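Local coordinates for predicted transcriptional regulator (PDB 1XMA), which is a predicted transcriptional regulator of the PadR-like family that probably binds DNA as a dimer through a winged helix-turn-helix domain, at residues Tyr72-Glu76 / Thr77-Ser81. Numbering follows the deposited sequence.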
loop_
_atom_site.group_PDB
_atom_site.type_symbol
_atom_site.label_atom_id
_atom_site.label_comp_id
_atom_site.label_asym_id
_atom_site.label_seq_id
_atom_site.Cartn_x
_atom_site.Cartn_y
_atom_site.Cartn_z
ATOM N N TYR B 72 1.685 9.280 10.642
ATOM C CA TYR B 72 0.881 9.726 9.517
ATOM C C TYR B 72 0.101 10.981 9.861
ATOM O O TYR B 72 -0.775 10.977 10.732
ATOM C CB TYR B 72 0.008 8.579 8.969
ATOM C CG TYR B 72 -0.933 8.948 7.834
ATOM C CD1 TYR B 72 -0.511 9.767 6.777
ATOM C CD2 TYR B 72 -2.248 8.458 7.813
ATOM C CE1 TYR B 72 -1.383 10.118 5.734
ATOM C CE2 TYR B 72 -3.127 8.796 6.778
ATOM C CZ TYR B 72 -2.692 9.628 5.750
ATOM O OH TYR B 72 -3.562 9.950 4.731
ATOM N N VAL B 73 0.476 12.071 9.193
ATOM C CA VAL B 73 -0.274 13.299 9.258
ATOM C C VAL B 73 -0.939 13.518 7.903
ATOM O O VAL B 73 -0.282 13.518 6.868
ATOM C CB VAL B 73 0.596 14.529 9.753
ATOM C CG1 VAL B 73 1.512 14.120 10.928
ATOM C CG2 VAL B 73 1.442 15.125 8.631
ATOM N N ILE B 74 -2.255 13.655 7.910
ATOM C CA ILE B 74 -3.000 13.786 6.670
ATOM C C ILE B 74 -3.099 15.260 6.235
ATOM O O ILE B 74 -3.289 16.144 7.080
ATOM C CB ILE B 74 -4.399 13.086 6.770
ATOM C CG1 ILE B 74 -5.090 13.028 5.399
ATOM C CG2 ILE B 74 -5.282 13.729 7.866
ATOM C CD1 ILE B 74 -6.301 12.119 5.357
ATOM N N LYS B 75 -2.926 15.504 4.925
ATOM C CA LYS B 75 -3.113 16.827 4.289
ATOM C C LYS B 75 -4.591 17.212 4.328
ATOM O O LYS B 75 -5.463 16.346 4.143
ATOM C CB LYS B 75 -2.684 16.766 2.815
ATOM C CG LYS B 75 -1.232 17.112 2.500
ATOM C CD LYS B 75 -0.749 16.543 1.118
ATOM C CE LYS B 75 -1.737 16.793 -0.050
ATOM N NZ LYS B 75 -1.843 18.238 -0.477
ATOM N N GLU B 76 -4.874 18.500 4.538
ATOM C CA GLU B 76 -6.250 19.022 4.441
ATOM C C GLU B 76 -6.955 18.702 3.122
ATOM O O GLU B 76 -8.116 18.321 3.137
ATOM C CB GLU B 76 -6.318 20.535 4.722
ATOM C CG GLU B 76 -6.481 20.896 6.204
ATOM C CD GLU B 76 -6.911 22.359 6.430
ATOM O OE1 GLU B 76 -6.484 23.260 5.658
ATOM O OE2 GLU B 76 -7.676 22.605 7.392
ATOM N N THR B 77 -6.260 18.869 1.991
ATOM C CA THR B 77 -6.839 18.572 0.670
ATOM C C THR B 77 -7.171 17.089 0.519
ATOM O O THR B 77 -8.237 16.738 0.010
ATOM C CB THR B 77 -5.936 19.025 -0.514
ATOM O OG1 THR B 77 -4.665 18.377 -0.439
ATOM C CG2 THR B 77 -5.748 20.561 -0.523
ATOM N N THR B 78 -6.260 16.229 0.974
ATOM C CA THR B 78 -6.511 14.776 1.061
ATOM C C THR B 78 -7.736 14.439 1.905
ATOM O O THR B 78 -8.587 13.655 1.493
ATOM C CB THR B 78 -5.293 14.030 1.624
ATOM O OG1 THR B 78 -4.118 14.431 0.897
ATOM C CG2 THR B 78 -5.486 12.519 1.499
ATOM N N LEU B 79 -7.829 15.063 3.077
ATOM C CA LEU B 79 -8.917 14.791 4.001
ATOM C C LEU B 79 -10.255 15.265 3.446
ATOM O O LEU B 79 -11.243 14.511 3.436
ATOM C CB LEU B 79 -8.629 15.424 5.372
ATOM C CG LEU B 79 -9.630 15.205 6.525
ATOM C CD1 LEU B 79 -9.859 13.728 6.798
ATOM C CD2 LEU B 79 -9.165 15.925 7.794
ATOM N N TYR B 80 -10.294 16.509 2.969
ATOM C CA TYR B 80 -11.567 17.097 2.550
ATOM C C TYR B 80 -12.099 16.606 1.197
ATOM O O TYR B 80 -13.318 16.595 0.983
ATOM C CB TYR B 80 -11.571 18.622 2.709
ATOM C CG TYR B 80 -11.539 19.027 4.189
ATOM C CD1 TYR B 80 -10.325 19.256 4.846
ATOM C CD2 TYR B 80 -12.719 19.141 4.933
ATOM C CE1 TYR B 80 -10.283 19.609 6.200
ATOM C CE2 TYR B 80 -12.689 19.492 6.289
ATOM C CZ TYR B 80 -11.471 19.728 6.915
ATOM O OH TYR B 80 -11.440 20.078 8.267
ATOM N N SER B 81 -11.222 16.141 0.311
ATOM C CA SER B 81 -11.740 15.419 -0.871
ATOM C C SER B 81 -12.187 13.986 -0.554
ATOM O O SER B 81 -13.015 13.409 -1.271
ATOM C CB SER B 81 -10.767 15.462 -2.057
ATOM O OG SER B 81 -9.506 14.994 -1.685
#
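Thr-77 receives the ammonium of Lys-75 on its hydroxyl, NZ standing 2.8 Å from OG1. The lysine chain reaches forward to it by bending at both chi3 and chi4 (70°), which curls the amine across the first turn of helix 76-88. On Thr-78 the two branches part company: OG1 lies 3.3 Å from CB of Lys-75, whereas CG2, anti to the backbone N, packs 4.0 Å from CD1 of Ile-74. Lys-75 is the N-cap residue, and its carbonyl starts the helical ladder by accepting the amide of Leu-79 (N to O 2.9 Å). In the winged helix-turn-helix fold expected of PadR-like proteins, helix 76-88, following helix 57-67, probably corresponds to the DNA-recognition helix. Leu-79 is buried; its CB meets CD1 of Ile-74 at 4.0 Å, and its side chain also touches Ile-46 and Ser-61 of the preceding helices. Tyr-80 N bonds to Glu-76 O at 2.8 Å, fairly straight at 164°. The tyrosine ring runs alongside the glutamate chain, CE1 4.0 Å from CG, with ring and carboxylate nearly perpendicular (87°). At Ser-81, both OG and N donate to Thr-77 O.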